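Local coordinates for mitogen-activated protein kinase, putative (Map kinase-like protein) (Leishmania major, PDB 3PG1) that probably acts as a serine/threonine protein kinase of the MAP kinase family, binding ATP and passing phosphate to hydroxyl groups of protein substrates, at residues I124-Q127 with R128-I131; I165-A168 with D169-I173. All blocks are in the same frame, centred on the assembly; numbering follows the deposited sequence. Where two conformers were deposited one is given.

Interaction 1 (I124-Q127 with R128-I131); sequences IHDQ and RIVI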
loop_
_atom_site.group_PDB
_atom_site.type_symbol
_atom_site.label_atom_id
_atom_site.label_comp_id
_atom_site.label_asym_id
_atom_site.label_seq_id
_atom_site.Cartn_x
_atom_site.Cartn_y
_atom_site.Cartn_z
ATOM N N ILE A 124 4.159 -15.038 -6.024
ATOM C CA ILE A 124 5.546 -14.986 -6.524
ATOM C C ILE A 124 6.405 -16.112 -5.931
ATOM O O ILE A 124 7.178 -16.733 -6.653
ATOM C CB ILE A 124 6.217 -13.587 -6.321
ATOM C CG1 ILE A 124 5.569 -12.504 -7.261
ATOM C CG2 ILE A 124 7.767 -13.650 -6.555
ATOM C CD1 ILE A 124 5.864 -11.022 -6.786
ATOM N N HIS A 125 6.280 -16.351 -4.631
ATOM C CA HIS A 125 7.128 -17.322 -3.965
ATOM C C HIS A 125 6.704 -18.779 -4.053
ATOM O O HIS A 125 7.499 -19.671 -3.747
ATOM C CB HIS A 125 7.519 -16.826 -2.574
ATOM C CG HIS A 125 8.386 -15.603 -2.661
ATOM N ND1 HIS A 125 7.835 -14.321 -2.776
ATOM C CD2 HIS A 125 9.734 -15.507 -2.751
ATOM C CE1 HIS A 125 8.867 -13.497 -2.890
ATOM N NE2 HIS A 125 10.032 -14.163 -2.878
ATOM N N ASP A 126 5.490 -19.028 -4.565
ATOM C CA ASP A 126 4.988 -20.375 -4.766
ATOM C C ASP A 126 5.526 -20.899 -6.097
ATOM O O ASP A 126 5.003 -20.567 -7.157
ATOM C CB ASP A 126 3.446 -20.417 -4.727
ATOM C CG ASP A 126 2.855 -21.814 -4.531
ATOM O OD1 ASP A 126 1.615 -21.920 -4.367
ATOM O OD2 ASP A 126 3.631 -22.793 -4.508
ATOM N N GLN A 127 6.569 -21.745 -6.015
ATOM C CA GLN A 127 7.244 -22.441 -7.122
ATOM C C GLN A 127 6.284 -23.295 -7.973
ATOM O O GLN A 127 6.576 -23.552 -9.144
ATOM C CB GLN A 127 8.369 -23.348 -6.581
ATOM C CG GLN A 127 9.557 -22.595 -5.970
ATOM C CD GLN A 127 10.845 -23.398 -5.972
ATOM O OE1 GLN A 127 11.936 -22.847 -6.170
ATOM N NE2 GLN A 127 10.765 -24.709 -5.739
ATOM N N ARG A 128 5.146 -23.724 -7.394
ATOM C CA ARG A 128 4.147 -24.537 -8.099
ATOM C C ARG A 128 3.280 -23.676 -9.021
ATOM O O ARG A 128 2.585 -24.219 -9.884
ATOM C CB ARG A 128 3.249 -25.322 -7.117
ATOM C CG ARG A 128 3.922 -25.848 -5.836
ATOM C CD ARG A 128 2.923 -26.215 -4.737
ATOM N NE ARG A 128 1.908 -25.181 -4.502
ATOM C CZ ARG A 128 0.649 -25.244 -4.930
ATOM N NH1 ARG A 128 0.227 -26.304 -5.613
ATOM N NH2 ARG A 128 -0.193 -24.249 -4.690
ATOM N N ILE A 129 3.312 -22.328 -8.832
ATOM C CA ILE A 129 2.520 -21.386 -9.613
ATOM C C ILE A 129 3.332 -20.837 -10.787
ATOM O O ILE A 129 4.445 -20.343 -10.609
ATOM C CB ILE A 129 1.914 -20.253 -8.716
ATOM C CG1 ILE A 129 0.916 -20.828 -7.668
ATOM C CG2 ILE A 129 1.269 -19.127 -9.564
ATOM C CD1 ILE A 129 0.312 -19.775 -6.624
ATOM N N VAL A 130 2.761 -20.929 -11.986
ATOM C CA VAL A 130 3.341 -20.367 -13.203
ATOM C C VAL A 130 2.832 -18.916 -13.286
ATOM O O VAL A 130 1.625 -18.686 -13.198
ATOM C CB VAL A 130 2.928 -21.164 -14.483
ATOM C CG1 VAL A 130 3.518 -20.535 -15.750
ATOM C CG2 VAL A 130 3.308 -22.642 -14.380
ATOM N N ILE A 131 3.748 -17.946 -13.421
ATOM C CA ILE A 131 3.377 -16.559 -13.636
ATOM C C ILE A 131 3.804 -16.232 -15.057
ATOM O O ILE A 131 4.955 -15.871 -15.306
ATOM C CB ILE A 131 3.856 -15.506 -12.588
ATOM C CG1 ILE A 131 3.666 -16.008 -11.141
ATOM C CG2 ILE A 131 3.067 -14.202 -12.838
ATOM C CD1 ILE A 131 4.216 -15.039 -10.034
#

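Interaction 2 (I165-A168 with D169-I173); sequences ILLA and DNNDI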
loop_
_atom_site.group_PDB
_atom_site.type_symbol
_atom_site.label_atom_id
_atom_site.label_comp_id
_atom_site.label_asym_id
_atom_site.label_seq_id
_atom_site.Cartn_x
_atom_site.Cartn_y
_atom_site.Cartn_z
ATOM N N ILE A 165 -0.353 -6.177 -2.269
ATOM C CA ILE A 165 -1.036 -6.284 -3.555
ATOM C C ILE A 165 -1.817 -7.574 -3.395
ATOM O O ILE A 165 -1.215 -8.648 -3.363
ATOM C CB ILE A 165 -0.070 -6.290 -4.767
ATOM C CG1 ILE A 165 0.676 -4.929 -4.879
ATOM C CG2 ILE A 165 -0.879 -6.591 -6.060
ATOM C CD1 ILE A 165 1.938 -4.961 -5.763
ATOM N N LEU A 166 -3.147 -7.452 -3.233
ATOM C CA LEU A 166 -4.076 -8.568 -2.954
ATOM C C LEU A 166 -4.760 -9.112 -4.192
ATOM O O LEU A 166 -5.034 -8.362 -5.134
ATOM C CB LEU A 166 -5.155 -8.138 -1.925
ATOM C CG LEU A 166 -4.661 -7.390 -0.659
ATOM C CD1 LEU A 166 -5.813 -7.213 0.358
ATOM C CD2 LEU A 166 -3.467 -8.120 0.003
ATOM N N LEU A 167 -5.019 -10.429 -4.181
ATOM C CA LEU A 167 -5.656 -11.178 -5.256
ATOM C C LEU A 167 -6.978 -11.747 -4.675
ATOM O O LEU A 167 -6.962 -12.418 -3.639
ATOM C CB LEU A 167 -4.779 -12.403 -5.643
ATOM C CG LEU A 167 -3.484 -12.318 -6.476
ATOM C CD1 LEU A 167 -3.731 -12.509 -7.924
ATOM C CD2 LEU A 167 -2.519 -11.226 -6.061
ATOM N N ALA A 168 -8.107 -11.500 -5.345
ATOM C CA ALA A 168 -9.400 -12.059 -4.920
ATOM C C ALA A 168 -9.464 -13.491 -5.458
ATOM O O ALA A 168 -8.590 -13.867 -6.243
ATOM C CB ALA A 168 -10.536 -11.225 -5.495
ATOM N N ASP A 169 -10.494 -14.298 -5.065
ATOM C CA ASP A 169 -10.653 -15.672 -5.577
ATOM C C ASP A 169 -10.728 -15.641 -7.106
ATOM O O ASP A 169 -10.174 -16.516 -7.775
ATOM C CB ASP A 169 -11.900 -16.349 -4.983
ATOM C CG ASP A 169 -11.800 -16.585 -3.493
ATOM O OD1 ASP A 169 -12.322 -15.749 -2.723
ATOM O OD2 ASP A 169 -11.199 -17.610 -3.092
ATOM N N ASN A 170 -11.376 -14.587 -7.632
ATOM C CA ASN A 170 -11.581 -14.290 -9.046
ATOM C C ASN A 170 -10.339 -13.641 -9.702
ATOM O O ASN A 170 -10.422 -13.156 -10.835
ATOM C CB ASN A 170 -12.835 -13.393 -9.204
ATOM C CG ASN A 170 -13.237 -12.589 -7.971
ATOM O OD1 ASN A 170 -13.350 -13.102 -6.845
ATOM N ND2 ASN A 170 -13.517 -11.316 -8.167
ATOM N N ASN A 171 -9.191 -13.620 -8.981
ATOM C CA ASN A 171 -7.902 -13.022 -9.363
ATOM C C ASN A 171 -7.866 -11.492 -9.571
ATOM O O ASN A 171 -6.859 -10.959 -10.051
ATOM C CB ASN A 171 -7.157 -13.825 -10.447
ATOM C CG ASN A 171 -6.341 -14.986 -9.915
ATOM O OD1 ASN A 171 -6.475 -15.417 -8.758
ATOM N ND2 ASN A 171 -5.471 -15.524 -10.758
ATOM N N ASP A 172 -8.943 -10.787 -9.155
ATOM C CA ASP A 172 -9.031 -9.320 -9.195
ATOM C C ASP A 172 -7.916 -8.773 -8.290
ATOM O O ASP A 172 -7.704 -9.308 -7.196
ATOM C CB ASP A 172 -10.405 -8.837 -8.664
ATOM C CG ASP A 172 -11.628 -9.047 -9.561
ATOM O OD1 ASP A 172 -11.454 -9.504 -10.718
ATOM O OD2 ASP A 172 -12.767 -8.810 -9.080
ATOM N N ILE A 173 -7.193 -7.753 -8.768
ATOM C CA ILE A 173 -6.088 -7.102 -8.046
ATOM C C ILE A 173 -6.615 -5.925 -7.236
ATOM O O ILE A 173 -7.325 -5.085 -7.771
ATOM C CB ILE A 173 -4.918 -6.679 -9.000
ATOM C CG1 ILE A 173 -4.089 -7.899 -9.498
ATOM C CG2 ILE A 173 -4.018 -5.561 -8.411
ATOM C CD1 ILE A 173 -2.967 -8.463 -8.563
#

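Interaction 1 (I124-Q127 with R128-I131)
A type I beta turn runs from Asp-126 to Ile-129, with Gln-127 and Arg-128 at its corners, closed by a hydrogen bond from Ile-129 N to Asp-126 O (3.0 Å). Asp-126 is the first residue to leave helical geometry after helix 120-125, and the turn swings the chain back so that Ile-131 passes beside the last turn of the helix.

The carboxylate of Asp-126 faces the turn it starts. Its CG stands anti to the backbone N (chi1 -163°), which carries both oxygens to Arg-128. Arg-128 NH2 reaches Asp-126 OD1 at 3.0 Å, on the syn side and near the carboxylate plane. Arg-128 NE makes a weak, bent bond of 2.9 Å to Asp-126 OD2; the carboxylate and guanidinium planes are 39° apart. The arginine doubles back through a bend at chi3 (-48°). A long, weak bond of 3.4 Å from Arg-128 N to Asp-126 OD2 adds an Asx-turn-like link. Ile-129 crosses Asp-126 at about a right angle, its CD1 3.4 Å from Asp-126 OD1 and also against the CB. Further back, Ile-131 CD1 lies against Ile-124 CA at 3.8 Å and meets Ile-124 CG1 at 4.0 Å, an aliphatic end suited to the buried Ile-124.

Outside the turn, Arg-230 binds the carbonyl oxygens of Ile-124 and Ile-129. Aspartate is short enough to serve backbone and guanidinium together; its two-pronged salt bridge would probably restrict rotation of both side chains and stabilise the turn.

Interaction 2 (I165-A168 with D169-I173)
The side chain of Asn-171 crosses that of Leu-167 at a slant, Asn-171 OD1 4.1 Å from Leu-167 CD1; that oxygen takes its hydrogen bond from Arg-117, in the loop before strand 118-119. The other amide, that of Asn-170, comes up to the methyl of Ala-168 in one of its two modelled conformers, so this touch is less certain.

Ala-168 to Asn-171 forms a type I turn, closed by Asn-171 N to Ala-168 O at 2.8 Å, the donor standing well above the carbonyl plane. Ala-168 N in turn gives a straighter bond to Asp-172 O, 2.9 Å long and in the carbonyl plane. Asn-171 adopts a left-handed helical conformation (phi 63°, psi 12°), which asparagine tolerates better than most residues other than glycine. The methyl of Ala-168 lies 4.0 Å from Asp-172 CB, a close approach that suits a small side chain.

Beyond it Leu-167 and Ile-173 form a non-hydrogen-bonded antiparallel pair, and Ile-173 CA makes a CH...O contact with Leu-166 O (3.3 Å). The side chains of Leu-167 and Ile-173 lie side by side, pointing the same way. In one of two modelled conformers, Ile-173 CD1 sits 3.8 Å from Leu-167 CD2 and equally far from Ile-165 CG2. Phe-139 of helix 133-152 touches both Leu-167 and Ile-173, so branched aliphatic groups suit this buried face.

A type I turn whose last residue, Asn-171, is left-handed, with Ala-168 N also bonded to Asp-172 O, is the type I turn plus G1 bulge, Asn-171 and Asp-172 lying opposite Ala-168. Here it tips the short hairpin that, in protein kinases, leads from the catalytic loop toward the position of the DFG motif, here Asp-Phe-Asn.

In the fold
Coming from the N-terminal lobe, the chain passes through strand 118-119 into helix 120-125, and interaction 1 closes the tight turn at the end of that helix before helix 133-152 begins. That helix and the catalytic-loop region follow, and interaction 2 then closes the hairpin between strands 165-167 and 173-175. The two lie in series, neither nested nor crossed, with centres about 15 Å apart and no direct touch. They are related through their shared surroundings: strand 118-119 borders strand 165-167 in the three-stranded sheet, and Leu-120 of the first helix packs on Ile-165 and Leu-167. Arg-230, just after helix 214-229, ties interaction 1 to the helical body of the C-terminal lobe.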